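PDB 5DWM: phosphinothricin N-acetyltransferase from Brucella ovis, which probably transfers an acetyl group from acetyl-CoA to an amine acceptor such as phosphinothricin, as a member of the GNAT acetyltransferase family. Local coordinates for residues A56-D68 / L109-F122. Sequence-based numbering, arbitrary orientation. Where two conformers were deposited one is given.
Unlike the reference sequence in segment 56-68: G59 (reference Ser).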
loop_
_atom_site.group_PDB
_atom_site.type_symbol
_atom_site.label_atom_id
_atom_site.label_comp_id
_atom_site.label_asym_id
_atom_site.label_seq_id
_atom_site.Cartn_x
_atom_site.Cartn_y
_atom_site.Cartn_z
ATOM N N ALA A 56 5.953 17.963 -1.096
ATOM C CA ALA A 56 6.610 19.046 -0.370
ATOM C C ALA A 56 5.684 19.646 0.678
ATOM O O ALA A 56 6.120 19.954 1.797
ATOM C CB ALA A 56 7.077 20.122 -1.348
ATOM N N ASP A 57 4.405 19.826 0.333
ATOM C CA ASP A 57 3.446 20.357 1.299
ATOM C C ASP A 57 3.323 19.451 2.514
ATOM O O ASP A 57 3.107 19.935 3.631
ATOM C CB ASP A 57 2.075 20.527 0.639
ATOM C CG ASP A 57 2.049 21.648 -0.384
ATOM O OD1 ASP A 57 3.002 22.452 -0.418
ATOM O OD2 ASP A 57 1.061 21.730 -1.148
ATOM N N GLN A 58 3.455 18.136 2.320
ATOM C CA GLN A 58 3.402 17.200 3.439
ATOM C C GLN A 58 4.664 17.229 4.288
ATOM O O GLN A 58 4.646 16.724 5.417
ATOM C CB GLN A 58 3.175 15.778 2.928
ATOM C CG GLN A 58 1.793 15.521 2.365
ATOM C CD GLN A 58 1.690 14.152 1.737
ATOM O OE1 GLN A 58 2.409 13.838 0.788
ATOM N NE2 GLN A 58 0.810 13.319 2.272
ATOM N N GLY A 59 5.747 17.807 3.783
ATOM C CA GLY A 59 6.995 17.888 4.511
ATOM C C GLY A 59 8.066 16.894 4.110
ATOM O O GLY A 59 9.105 16.829 4.780
ATOM N N PHE A 60 7.857 16.134 3.035
ATOM C CA PHE A 60 8.785 15.080 2.663
ATOM C C PHE A 60 9.938 15.638 1.837
ATOM O O PHE A 60 9.760 16.586 1.067
ATOM C CB PHE A 60 8.066 14.009 1.846
ATOM C CG PHE A 60 7.176 13.119 2.673
ATOM C CD1 PHE A 60 7.726 12.188 3.534
ATOM C CD2 PHE A 60 5.794 13.212 2.591
ATOM C CE1 PHE A 60 6.919 11.368 4.316
ATOM C CE2 PHE A 60 4.973 12.388 3.369
ATOM C CZ PHE A 60 5.544 11.464 4.229
ATOM N N PRO A 61 11.123 15.053 1.972
ATOM C CA PRO A 61 12.264 15.490 1.165
ATOM C C PRO A 61 12.161 14.986 -0.264
ATOM O O PRO A 61 11.663 13.889 -0.534
ATOM C CB PRO A 61 13.458 14.832 1.866
ATOM C CG PRO A 61 12.891 13.615 2.486
ATOM C CD PRO A 61 11.499 14.005 2.940
ATOM N N ILE A 62 12.648 15.818 -1.182
ATOM C CA ILE A 62 12.707 15.504 -2.604
ATOM C C ILE A 62 14.097 15.893 -3.069
ATOM O O ILE A 62 14.489 17.058 -2.938
ATOM C CB ILE A 62 11.649 16.268 -3.422
ATOM C CG1 ILE A 62 10.249 16.100 -2.827
ATOM C CG2 ILE A 62 11.665 15.793 -4.857
ATOM C CD1 ILE A 62 9.215 17.018 -3.466
ATOM N N LEU A 63 14.835 14.926 -3.606
ATOM C CA LEU A 63 16.245 15.090 -3.907
ATOM C C LEU A 63 16.519 14.824 -5.380
ATOM O O LEU A 63 15.838 14.024 -6.026
ATOM C CB LEU A 63 17.074 14.114 -3.079
ATOM C CG LEU A 63 16.894 14.194 -1.568
ATOM C CD1 LEU A 63 17.700 13.081 -0.925
ATOM C CD2 LEU A 63 17.331 15.561 -1.047
ATOM N N VAL A 64 17.541 15.498 -5.900
ATOM C CA VAL A 64 18.015 15.258 -7.254
ATOM C C VAL A 64 19.521 15.048 -7.233
ATOM O O VAL A 64 20.228 15.567 -6.365
ATOM C CB VAL A 64 17.632 16.384 -8.243
ATOM C CG1 VAL A 64 16.115 16.515 -8.333
ATOM C CG2 VAL A 64 18.284 17.703 -7.855
ATOM N N ALA A 65 20.008 14.280 -8.204
ATOM C CA ALA A 65 21.435 14.113 -8.440
ATOM C C ALA A 65 21.783 14.883 -9.701
ATOM O O ALA A 65 21.145 14.690 -10.741
ATOM C CB ALA A 65 21.780 12.637 -8.631
ATOM N N GLU A 66 22.784 15.755 -9.612
ATOM C CA GLU A 66 23.168 16.618 -10.719
ATOM C C GLU A 66 24.645 16.434 -11.026
ATOM O O GLU A 66 25.475 16.412 -10.112
ATOM C CB GLU A 66 22.897 18.091 -10.391
ATOM C CG GLU A 66 23.366 19.052 -11.472
ATOM C CD GLU A 66 23.153 20.503 -11.098
ATOM O OE1 GLU A 66 22.287 20.779 -10.242
ATOM O OE2 GLU A 66 23.858 21.370 -11.657
ATOM N N ALA A 67 24.965 16.298 -12.312
ATOM C CA ALA A 67 26.344 16.232 -12.776
ATOM C C ALA A 67 26.412 16.888 -14.146
ATOM O O ALA A 67 25.557 16.641 -15.000
ATOM C CB ALA A 67 26.844 14.782 -12.853
ATOM N N ASP A 68 27.435 17.725 -14.342
ATOM C CA ASP A 68 27.599 18.500 -15.574
ATOM C C ASP A 68 26.339 19.298 -15.909
ATOM O O ASP A 68 25.941 19.420 -17.069
ATOM C CB ASP A 68 28.048 17.625 -16.747
ATOM C CG ASP A 68 28.684 18.433 -17.869
ATOM O OD1 ASP A 68 29.204 19.536 -17.591
ATOM O OD2 ASP A 68 28.665 17.966 -19.028
ATOM N N LEU A 109 21.749 8.896 -3.959
ATOM C CA LEU A 109 20.435 9.455 -3.668
ATOM C C LEU A 109 19.827 8.799 -2.440
ATOM O O LEU A 109 19.304 9.484 -1.555
ATOM C CB LEU A 109 19.507 9.267 -4.874
ATOM C CG LEU A 109 19.665 10.300 -5.981
ATOM C CD1 LEU A 109 18.964 9.854 -7.254
ATOM C CD2 LEU A 109 19.140 11.642 -5.531
ATOM N N LEU A 110 19.864 7.465 -2.383
ATOM C CA LEU A 110 19.186 6.757 -1.301
ATOM C C LEU A 110 19.894 6.980 0.029
ATOM O O LEU A 110 19.237 7.134 1.064
ATOM C CB LEU A 110 19.059 5.269 -1.633
ATOM C CG LEU A 110 18.303 4.367 -0.656
ATOM C CD1 LEU A 110 16.913 4.925 -0.331
ATOM C CD2 LEU A 110 18.197 2.955 -1.224
ATOM N N ARG A 111 21.231 7.031 0.020
ATOM C CA ARG A 111 21.941 7.342 1.254
ATOM C C ARG A 111 21.488 8.682 1.821
ATOM O O ARG A 111 21.220 8.799 3.025
ATOM C CB ARG A 111 23.453 7.323 1.026
ATOM C CG ARG A 111 24.232 7.754 2.250
ATOM C CD ARG A 111 25.685 7.321 2.183
ATOM N NE ARG A 111 25.813 5.869 2.168
ATOM C CZ ARG A 111 26.315 5.172 1.155
ATOM N NH1 ARG A 111 26.754 5.800 0.070
ATOM N NH2 ARG A 111 26.392 3.850 1.231
ATOM N N GLU A 112 21.369 9.702 0.968
ATOM C CA GLU A 112 20.963 11.012 1.468
ATOM C C GLU A 112 19.489 11.022 1.862
ATOM O O GLU A 112 19.112 11.660 2.854
ATOM C CB GLU A 112 21.297 12.104 0.448
ATOM C CG GLU A 112 20.986 13.529 0.908
ATOM C CD GLU A 112 21.752 13.950 2.155
ATOM O OE1 GLU A 112 21.280 14.869 2.864
ATOM O OE2 GLU A 112 22.821 13.365 2.427
ATOM N N LEU A 113 18.641 10.303 1.113
ATOM C CA LEU A 113 17.231 10.213 1.480
ATOM C C LEU A 113 17.063 9.556 2.846
ATOM O O LEU A 113 16.271 10.024 3.674
ATOM C CB LEU A 113 16.461 9.439 0.412
ATOM C CG LEU A 113 14.943 9.513 0.545
ATOM C CD1 LEU A 113 14.429 10.880 0.142
ATOM C CD2 LEU A 113 14.276 8.434 -0.287
ATOM N N ILE A 114 17.814 8.473 3.098
ATOM C CA ILE A 114 17.800 7.828 4.410
ATOM C C ILE A 114 18.169 8.826 5.497
ATOM O O ILE A 114 17.527 8.881 6.555
ATOM C CB ILE A 114 18.736 6.601 4.419
ATOM C CG1 ILE A 114 18.189 5.485 3.523
ATOM C CG2 ILE A 114 18.970 6.101 5.845
ATOM C CD1 ILE A 114 19.204 4.371 3.270
ATOM N N ALA A 115 19.211 9.629 5.257
ATOM C CA ALA A 115 19.616 10.636 6.238
ATOM C C ALA A 115 18.502 11.646 6.503
ATOM O O ALA A 115 18.226 11.984 7.658
ATOM C CB ALA A 115 20.902 11.344 5.794
ATOM N N ARG A 116 17.843 12.137 5.447
ATOM C CA ARG A 116 16.804 13.141 5.638
ATOM C C ARG A 116 15.586 12.552 6.344
ATOM O O ARG A 116 15.007 13.193 7.231
ATOM C CB ARG A 116 16.426 13.763 4.292
ATOM C CG ARG A 116 17.550 14.570 3.630
ATOM C CD ARG A 116 17.755 15.908 4.324
ATOM N NE ARG A 116 16.553 16.735 4.266
ATOM C CZ ARG A 116 16.258 17.563 3.269
ATOM N NH1 ARG A 116 17.085 17.687 2.241
ATOM N NH2 ARG A 116 15.139 18.272 3.305
ATOM N N ILE A 117 15.182 11.336 5.967
ATOM C CA ILE A 117 14.032 10.691 6.598
ATOM C C ILE A 117 14.322 10.363 8.056
ATOM O O ILE A 117 13.444 10.488 8.926
ATOM C CB ILE A 117 13.632 9.447 5.787
ATOM C CG1 ILE A 117 12.905 9.889 4.522
ATOM C CG2 ILE A 117 12.749 8.511 6.622
ATOM C CD1 ILE A 117 11.631 10.667 4.821
ATOM N N SER A 118 15.551 9.922 8.347
ATOM C CA SER A 118 15.931 9.659 9.728
ATOM C C SER A 118 15.864 10.934 10.557
ATOM O O SER A 118 15.363 10.922 11.691
ATOM C CB SER A 118 17.333 9.051 9.767
ATOM O OG SER A 118 17.688 8.635 11.073
ATOM N N ALA A 119 16.343 12.050 9.997
ATOM C CA ALA A 119 16.339 13.304 10.742
ATOM C C ALA A 119 14.923 13.765 11.062
ATOM O O ALA A 119 14.715 14.488 12.042
ATOM C CB ALA A 119 17.117 14.381 9.983
ATOM N N LEU A 120 13.940 13.348 10.263
ATOM C CA LEU A 120 12.548 13.705 10.506
ATOM C C LEU A 120 11.876 12.830 11.563
ATOM O O LEU A 120 10.756 13.147 11.979
ATOM C CB LEU A 120 11.755 13.678 9.193
ATOM C CG LEU A 120 12.093 14.775 8.178
ATOM C CD1 LEU A 120 11.431 14.517 6.830
ATOM C CD2 LEU A 120 11.718 16.162 8.701
ATOM N N GLY A 121 12.522 11.756 12.011
ATOM C CA GLY A 121 12.006 10.957 13.106
ATOM C C GLY A 121 11.241 9.712 12.716
ATOM O O GLY A 121 10.625 9.083 13.590
ATOM N N PHE A 122 11.259 9.335 11.441
ATOM C CA PHE A 122 10.622 8.101 11.023
ATOM C C PHE A 122 11.342 6.892 11.616
ATOM O O PHE A 122 12.525 6.941 11.968
ATOM C CB PHE A 122 10.570 8.009 9.496
ATOM C CG PHE A 122 9.539 8.907 8.882
ATOM C CD1 PHE A 122 8.241 8.455 8.691
ATOM C CD2 PHE A 122 9.850 10.206 8.525
ATOM C CE1 PHE A 122 7.278 9.286 8.144
ATOM C CE2 PHE A 122 8.897 11.034 7.972
ATOM C CZ PHE A 122 7.611 10.582 7.789
#
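P61 and L63, alternate residues whose side chains point at helix 109-119, with I62 between them turned away, carry most of their segment's share of a largely apolar interface with no hydrogen bond across it. The proline ring meets four side chains: CG lies 3.9 Å from L113 CD1, CD lies 3.8 Å from I117 CD1, L120 CD1 comes tip to tip against CD, and R116 CB packs beside CB and CG. With CG of L63 beside its backbone N (chi1 -56°), the branch is carried toward the helix, CD1 resting 3.6 Å from L113 N, near the CG of E112 and the CB of L113. At the N-terminal end of 109-122, L109 sets CD2 against the strand backbone, 3.8 Å from V64 C, while its CG faces A65 CB.

R116 folds back at chi2 and chi3, bringing one face of its guanidinium over P61 CB, with NH1 3.9 Å from L63 CD2. In this conformer a salt bridge from NH1 to D14 of neighbouring strand 11-14 and the packing on P61 act on the same group.

At the far end the rings of F60 and F122 are slid apart, planes at 28°, touching through F60 CE1 and F122 CZ at 3.6 Å; I117 CD1 sits at the edge of the F60 ring, which also makes an edge-to-face pair with Y79. G59 and G121 each end a helix in a Schellman motif, turning the chain into F60 and F122.

Strand and helix run nearly antiparallel (153°), their axes 9.2 Å apart. L109 also reaches I94 and I96 of strand 89-96, both acetyl-CoA-binding residues. As in the GNAT fold, helix 105-119 packs on the mixed sheet directly after the glycine-rich acetyl-CoA loop, where G102, Q103, G104, G106 and K107 bind the cofactor.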